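Lysine/ornithine decarboxylase (Vibrio vulnificus, PDB 2PLJ) catalyses the decarboxylation of lysine and ornithine to cadaverine and putrescine, as a pyridoxal phosphate-dependent enzyme built on a beta/alpha-barrel fold. Local coordinates at residues Gly110-Val115 with Thr125-Pro130; Phe148-Asp151 with Glu155-Lys158. All blocks are in the same frame, centred on the assembly; numbering follows the deposited sequence.

Interaction 1: Gly110-Val115 with Thr125-Pro130; sequences GEVELV and TIHTHP
Val-112 and Val-115, one turn apart on helix 109-117, pack against His-127 and Thr-125 on strand 125-127. This is the second half of the beta-alpha-beta unit formed by strand 103-106, the helix and strand 125-127; the helix lies outside the strands of the beta/alpha barrel, and between these two segments only two side-chain pairs touch. The contact is light: about 90 Å² is buried, and the closest pair of CA atoms, Val-112 CA and His-127 CA, is 8.5 Å apart.

Two carbon-to-carbon contacts join the pieces. Val-112 CG2 comes up to the edge of the imidazole, near the ring plane, and reaches CD2 of His-127 at 4.3 Å. With chi1 at -170°, CG of His-127 is turned opposite its own main-chain nitrogen, which brings the ring closer to the helix than its CB direction alone would. A ring carbon therefore meets the valine, while the nearer ring nitrogen, His-127 NE2, lies 4.9 Å from Val-112 CG2. The second contact is methyl to methyl, with Val-115 CG2 and Thr-125 CG2 4.3 Å apart. Leu-106 on strand 103-106 and Tyr-143 on helix 134-143 both touch Val-112, Val-115 and Thr-125, and so complete the apolar layer.

Across the two segments the contact is purely apolar; the hydrogen bonds run within the helix or out to other parts of the chain. The helix spaces its two valines through regular main-chain bonds, among them Val-115 N to Glu-111 O at 3.1 Å. The buried Thr-125 divides its branches: CG2 serves the helix, whereas OG1 is hydrogen-bonded to the carbonyl oxygen of Ala-122.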
ATOM      1  N   GLY A 110       5.953 -14.761  -9.306  1.00 14.09           N
ATOM      2  CA  GLY A 110       5.533 -13.659 -10.206  1.00 15.34           C
ATOM      3  C   GLY A 110       6.700 -13.037 -10.975  1.00 15.01           C
ATOM      4  O   GLY A 110       6.587 -12.757 -12.171  1.00 15.82           O
ATOM      5  N   GLU A 111       7.828 -12.842 -10.281  1.00 13.62           N
ATOM      6  CA  GLU A 111       9.038 -12.292 -10.887  1.00 15.26           C
ATOM      7  C   GLU A 111       9.685 -13.290 -11.855  1.00 14.90           C
ATOM      8  O   GLU A 111      10.146 -12.904 -12.932  1.00 15.18           O
ATOM      9  CB  GLU A 111      10.000 -11.795  -9.831  1.00 15.42           C
ATOM     10  CG  GLU A 111       9.365 -10.650  -9.010  1.00 16.60           C
ATOM     11  CD  GLU A 111      10.290 -10.018  -8.017  1.00 20.68           C
ATOM     12  OE1 GLU A 111      11.411 -10.536  -7.820  1.00 18.35           O
ATOM     13  OE2 GLU A 111       9.864  -9.009  -7.392  1.00 20.42           O
ATOM     14  N   VAL A 112       9.668 -14.574 -11.491  1.00 14.23           N
ATOM     15  CA  VAL A 112      10.102 -15.628 -12.421  1.00 14.01           C
ATOM     16  C   VAL A 112       9.274 -15.521 -13.717  1.00 14.05           C
ATOM     17  O   VAL A 112       9.823 -15.513 -14.847  1.00 14.33           O
ATOM     18  CB  VAL A 112       9.936 -17.032 -11.772  1.00 13.77           C
ATOM     19  CG1 VAL A 112      10.085 -18.159 -12.846  1.00 14.59           C
ATOM     20  CG2 VAL A 112      10.952 -17.230 -10.667  1.00 15.56           C
ATOM     21  N   GLU A 113       7.956 -15.426 -13.551  1.00 13.37           N
ATOM     22  CA  GLU A 113       7.055 -15.406 -14.713  1.00 15.31           C
ATOM     23  C   GLU A 113       7.308 -14.179 -15.609  1.00 14.73           C
ATOM     24  O   GLU A 113       7.233 -14.283 -16.860  1.00 14.82           O
ATOM     25  CB  GLU A 113       5.614 -15.497 -14.216  1.00 15.56           C
ATOM     26  CG  GLU A 113       5.295 -16.917 -13.712  1.00 17.58           C
ATOM     27  CD  GLU A 113       3.876 -17.100 -13.145  1.00 20.82           C
ATOM     28  OE1 GLU A 113       3.161 -16.098 -12.945  1.00 29.53           O
ATOM     29  OE2 GLU A 113       3.513 -18.270 -12.884  1.00 28.84           O
ATOM     30  N   LEU A 114       7.580 -13.037 -14.970  1.00 14.59           N
ATOM     31  CA  LEU A 114       7.851 -11.800 -15.705  1.00 14.94           C
ATOM     32  C   LEU A 114       9.117 -11.982 -16.565  1.00 14.95           C
ATOM     33  O   LEU A 114       9.068 -11.779 -17.782  1.00 15.49           O
ATOM     34  CB  LEU A 114       7.984 -10.596 -14.767  1.00 16.52           C
ATOM     35  CG  LEU A 114       8.359  -9.302 -15.516  1.00 18.02           C
ATOM     36  CD1 LEU A 114       7.419  -8.980 -16.662  1.00 25.10           C
ATOM     37  CD2 LEU A 114       8.366  -8.197 -14.456  1.00 21.85           C
ATOM     38  N   VAL A 115      10.233 -12.401 -15.951  1.00 14.47           N
ATOM     39  CA  VAL A 115      11.468 -12.558 -16.761  1.00 15.01           C
ATOM     40  C   VAL A 115      11.312 -13.634 -17.840  1.00 15.10           C
ATOM     41  O   VAL A 115      11.838 -13.474 -18.967  1.00 15.21           O
ATOM     42  CB  VAL A 115      12.754 -12.730 -15.907  1.00 15.14           C
ATOM     43  CG1 VAL A 115      12.900 -11.508 -14.967  1.00 14.20           C
ATOM     44  CG2 VAL A 115      12.718 -14.045 -15.095  1.00 16.09           C
ATOM     45  N   THR A 125      19.760 -15.567 -14.051  1.00 14.24           N
ATOM     46  CA  THR A 125      18.900 -15.296 -12.896  1.00 14.20           C
ATOM     47  C   THR A 125      19.368 -16.021 -11.647  1.00 14.74           C
ATOM     48  O   THR A 125      20.000 -17.100 -11.700  1.00 13.92           O
ATOM     49  CB  THR A 125      17.400 -15.621 -13.165  1.00 15.27           C
ATOM     50  OG1 THR A 125      17.180 -17.039 -13.160  1.00 14.40           O
ATOM     51  CG2 THR A 125      16.900 -14.993 -14.508  1.00 14.39           C
ATOM     52  N   ILE A 126      19.072 -15.385 -10.522  1.00 14.11           N
ATOM     53  CA  ILE A 126      19.211 -16.020  -9.216  1.00 14.40           C
ATOM     54  C   ILE A 126      17.913 -15.750  -8.437  1.00 14.19           C
ATOM     55  O   ILE A 126      17.256 -14.707  -8.637  1.00 14.90           O
ATOM     56  CB  ILE A 126      20.436 -15.508  -8.396  1.00 13.76           C
ATOM     57  CG1 ILE A 126      20.369 -13.996  -8.136  1.00 13.91           C
ATOM     58  CG2 ILE A 126      21.764 -15.884  -9.101  1.00 13.79           C
ATOM     59  CD1 ILE A 126      21.539 -13.463  -7.261  1.00 15.29           C
ATOM     60  N   HIS A 127      17.541 -16.671  -7.551  1.00 14.77           N
ATOM     61  CA  HIS A 127      16.325 -16.489  -6.736  1.00 14.15           C
ATOM     62  C   HIS A 127      16.811 -16.225  -5.310  1.00 15.28           C
ATOM     63  O   HIS A 127      17.609 -16.989  -4.780  1.00 15.75           O
ATOM     64  CB  HIS A 127      15.455 -17.755  -6.836  1.00 16.08           C
ATOM     65  CG  HIS A 127      14.091 -17.594  -6.257  1.00 15.97           C
ATOM     66  ND1 HIS A 127      13.868 -17.407  -4.900  1.00 17.27           N
ATOM     67  CD2 HIS A 127      12.872 -17.646  -6.843  1.00 14.83           C
ATOM     68  CE1 HIS A 127      12.565 -17.317  -4.693  1.00 16.88           C
ATOM     69  NE2 HIS A 127      11.942 -17.508  -5.846  1.00 15.33           N
ATOM     70  N   THR A 128      16.440 -15.096  -4.739  1.00 14.65           N
ATOM     71  CA  THR A 128      17.075 -14.720  -3.470  1.00 16.08           C
ATOM     72  C   THR A 128      16.131 -14.616  -2.292  1.00 15.34           C
ATOM     73  O   THR A 128      16.520 -14.110  -1.239  1.00 14.76           O
ATOM     74  CB  THR A 128      17.853 -13.431  -3.632  1.00 17.87           C
ATOM     75  OG1 THR A 128      16.954 -12.425  -4.074  1.00 17.84           O
ATOM     76  CG2 THR A 128      19.069 -13.639  -4.608  1.00 20.57           C
ATOM     77  N   HIS A 129      14.916 -15.137  -2.433  1.00 13.95           N
ATOM     78  CA  HIS A 129      14.025 -15.034  -1.282  1.00 14.22           C
ATOM     79  C   HIS A 129      14.486 -16.081  -0.275  1.00 14.19           C
ATOM     80  O   HIS A 129      14.538 -17.263  -0.631  1.00 13.65           O
ATOM     81  CB  HIS A 129      12.570 -15.272  -1.647  1.00 14.88           C
ATOM     82  CG  HIS A 129      11.657 -14.887  -0.531  1.00 16.00           C
ATOM     83  ND1 HIS A 129      10.584 -14.034  -0.684  1.00 20.30           N
ATOM     84  CD2 HIS A 129      11.723 -15.181   0.793  1.00 14.61           C
ATOM     85  CE1 HIS A 129       9.999 -13.863   0.492  1.00 15.24           C
ATOM     86  NE2 HIS A 129      10.673 -14.543   1.401  1.00 19.85           N
ATOM     87  N   PRO A 130      14.874 -15.665   0.954  1.00 14.18           N
ATOM     88  CA  PRO A 130      15.382 -16.691   1.886  1.00 14.33           C
ATOM     89  C   PRO A 130      14.354 -17.677   2.409  1.00 14.65           C
ATOM     90  O   PRO A 130      14.749 -18.737   2.910  1.00 13.94           O
ATOM     91  CB  PRO A 130      15.970 -15.869   3.067  1.00 14.65           C
ATOM     92  CG  PRO A 130      16.160 -14.455   2.508  1.00 14.88           C
ATOM     93  CD  PRO A 130      14.971 -14.313   1.530  1.00 14.85           C
TER

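Interaction 2: Phe148-Asp151 with Glu155-Lys158; sequences FVVD and ELEK
Where strand 147-150 turns into helix 153-157, Val-150 lies against Glu-155 and Leu-156 of the helix. Its CG1 touches the aliphatic part of the glutamate, 3.7 Å from Glu-155 CG, and the two side chains cross at a slant. The other methyl, Val-150 CG2, faces Leu-156 CD1 more loosely at 4.5 Å. Strand followed by helix is the repeating unit of the beta/alpha barrel, and here only a short link separates them; Leu-168, on the following strand 167-171, touches both Val-150 and Leu-156.

Glu-155 shows how one side chain can serve two environments. Its chain runs out with CG opposite the backbone N (chi1 -162°) and then bends at chi2 (74°), so that the methylenes stay on Val-150 while the carboxylate swings towards Lys-158. Lys-158 NZ forms a salt bridge to Glu-155 OE1 at 2.8 Å, approaching from above the carboxylate plane, 38° out of it. Lys-132 makes a second salt bridge at OE2 and also hydrogen-bonds Val-149 O. Two lysines thus grip the buried carboxylate, probably stabilising its negative charge, and Lys-158 NZ is itself hydrogen-bonded to Lys-132 O and to Met-307 O of the second subunit.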
ATOM      1  N   PHE A 148      19.510 -20.513  -5.254  1.00 13.77           N
ATOM      2  CA  PHE A 148      18.564 -20.097  -4.204  1.00 13.36           C
ATOM      3  C   PHE A 148      19.362 -19.684  -2.979  1.00 13.65           C
ATOM      4  O   PHE A 148      20.556 -20.001  -2.881  1.00 13.79           O
ATOM      5  CB  PHE A 148      17.617 -21.229  -3.815  1.00 13.79           C
ATOM      6  CG  PHE A 148      16.707 -21.653  -4.936  1.00 14.26           C
ATOM      7  CD1 PHE A 148      15.475 -20.997  -5.130  1.00 14.42           C
ATOM      8  CD2 PHE A 148      17.092 -22.674  -5.813  1.00 15.47           C
ATOM      9  CE1 PHE A 148      14.634 -21.340  -6.184  1.00 14.18           C
ATOM     10  CE2 PHE A 148      16.259 -23.051  -6.861  1.00 16.10           C
ATOM     11  CZ  PHE A 148      15.031 -22.384  -7.067  1.00 15.02           C
ATOM     12  N   VAL A 149      18.685 -19.011  -2.049  1.00 13.56           N
ATOM     13  CA  VAL A 149      19.331 -18.550  -0.822  1.00 14.20           C
ATOM     14  C   VAL A 149      18.753 -19.312   0.362  1.00 14.27           C
ATOM     15  O   VAL A 149      17.525 -19.564   0.414  1.00 14.35           O
ATOM     16  CB  VAL A 149      19.067 -17.014  -0.617  1.00 14.14           C
ATOM     17  CG1 VAL A 149      19.340 -16.581   0.862  1.00 15.33           C
ATOM     18  CG2 VAL A 149      19.849 -16.159  -1.640  1.00 16.20           C
ATOM     19  N   VAL A 150      19.611 -19.650   1.322  1.00 13.85           N
ATOM     20  CA  VAL A 150      19.159 -20.136   2.623  1.00 14.44           C
ATOM     21  C   VAL A 150      19.854 -19.365   3.724  1.00 13.55           C
ATOM     22  O   VAL A 150      20.986 -18.916   3.542  1.00 14.43           O
ATOM     23  CB  VAL A 150      19.367 -21.658   2.798  1.00 15.22           C
ATOM     24  CG1 VAL A 150      18.573 -22.419   1.728  1.00 17.09           C
ATOM     25  CG2 VAL A 150      20.862 -22.032   2.768  1.00 14.69           C
ATOM     26  N   ASP A 151      19.177 -19.212   4.855  1.00 13.06           N
ATOM     27  CA  ASP A 151      19.823 -18.638   6.043  1.00 13.72           C
ATOM     28  C   ASP A 151      19.544 -19.433   7.322  1.00 13.66           C
ATOM     29  O   ASP A 151      19.828 -18.968   8.445  1.00 14.53           O
ATOM     30  CB  ASP A 151      19.452 -17.155   6.178  1.00 14.40           C
ATOM     31  CG  ASP A 151      18.017 -16.927   6.696  1.00 14.37           C
ATOM     32  OD1 ASP A 151      17.287 -17.908   7.013  1.00 15.80           O
ATOM     33  OD2 ASP A 151      17.643 -15.735   6.787  1.00 18.44           O
ATOM     34  N   GLU A 155      15.163 -24.119   6.292  1.00 13.84           N
ATOM     35  CA  GLU A 155      15.173 -23.838   4.861  1.00 13.08           C
ATOM     36  C   GLU A 155      16.061 -24.836   4.090  1.00 13.79           C
ATOM     37  O   GLU A 155      15.667 -25.348   3.035  1.00 13.96           O
ATOM     38  CB  GLU A 155      15.619 -22.407   4.598  1.00 13.58           C
ATOM     39  CG  GLU A 155      15.249 -21.910   3.195  1.00 12.26           C
ATOM     40  CD  GLU A 155      13.738 -21.601   3.065  1.00 14.22           C
ATOM     41  OE1 GLU A 155      13.014 -21.610   4.110  1.00 13.98           O
ATOM     42  OE2 GLU A 155      13.296 -21.360   1.916  1.00 15.60           O
ATOM     43  N   LEU A 156      17.256 -25.091   4.610  1.00 14.03           N
ATOM     44  CA  LEU A 156      18.169 -26.034   3.950  1.00 14.17           C
ATOM     45  C   LEU A 156      17.475 -27.384   3.695  1.00 14.41           C
ATOM     46  O   LEU A 156      17.625 -27.976   2.613  1.00 15.15           O
ATOM     47  CB  LEU A 156      19.447 -26.228   4.794  1.00 13.46           C
ATOM     48  CG  LEU A 156      20.483 -27.155   4.136  1.00 15.16           C
ATOM     49  CD1 LEU A 156      21.040 -26.523   2.851  1.00 14.05           C
ATOM     50  CD2 LEU A 156      21.577 -27.546   5.148  1.00 14.39           C
ATOM     51  N   GLU A 157      16.721 -27.865   4.690  1.00 14.91           N
ATOM     52  CA  GLU A 157      16.024 -29.159   4.602  1.00 15.24           C
ATOM     53  C   GLU A 157      15.109 -29.219   3.373  1.00 14.87           C
ATOM     54  O   GLU A 157      14.941 -30.295   2.769  1.00 14.64           O
ATOM     55  CB  GLU A 157      15.232 -29.441   5.900  1.00 16.35           C
ATOM     56  CG  GLU A 157      14.591 -30.841   6.003  1.00 19.82           C
ATOM     57  CD  GLU A 157      13.241 -30.960   5.252  1.00 26.31           C
ATOM     58  OE1 GLU A 157      12.664 -29.936   4.794  1.00 26.64           O
ATOM     59  OE2 GLU A 157      12.747 -32.101   5.114  1.00 27.94           O
ATOM     60  N   LYS A 158      14.530 -28.067   3.006  1.00 13.83           N
ATOM     61  CA  LYS A 158      13.623 -27.962   1.862  1.00 13.46           C
ATOM     62  C   LYS A 158      14.290 -28.361   0.543  1.00 14.08           C
ATOM     63  O   LYS A 158      13.592 -28.620  -0.446  1.00 14.46           O
ATOM     64  CB  LYS A 158      13.065 -26.532   1.737  1.00 12.67           C
ATOM     65  CG  LYS A 158      12.341 -26.101   2.984  1.00 12.16           C
ATOM     66  CD  LYS A 158      11.622 -24.771   2.744  1.00 12.56           C
ATOM     67  CE  LYS A 158      10.952 -24.308   4.041  1.00 15.95           C
ATOM     68  NZ  LYS A 158      10.555 -22.864   3.923  1.00 13.70           N
TER

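Interactions 1 and 2 follow one another along the chain, their centres 15 Å apart, and meet where strands 125-127 and 147-150 run side by side. A backbone hydrogen bond between His-127 and Val-147 joins these strands, the third and fourth of the barrel. Packing also joins the two: His-127 CB lies 3.7 Å from Phe-148 CD1, and the Val-149 methyl CG2 lies 3.6 Å from the main-chain Thr-128 CA. The bound cofactor–putrescine adduct is about 10 Å from the side chain of His-127 and about 7 Å from that of Val-149. Both contacts pack helices against strands of the barrel that holds this ligand, with Val-149 pointing away from the helix of interaction 2.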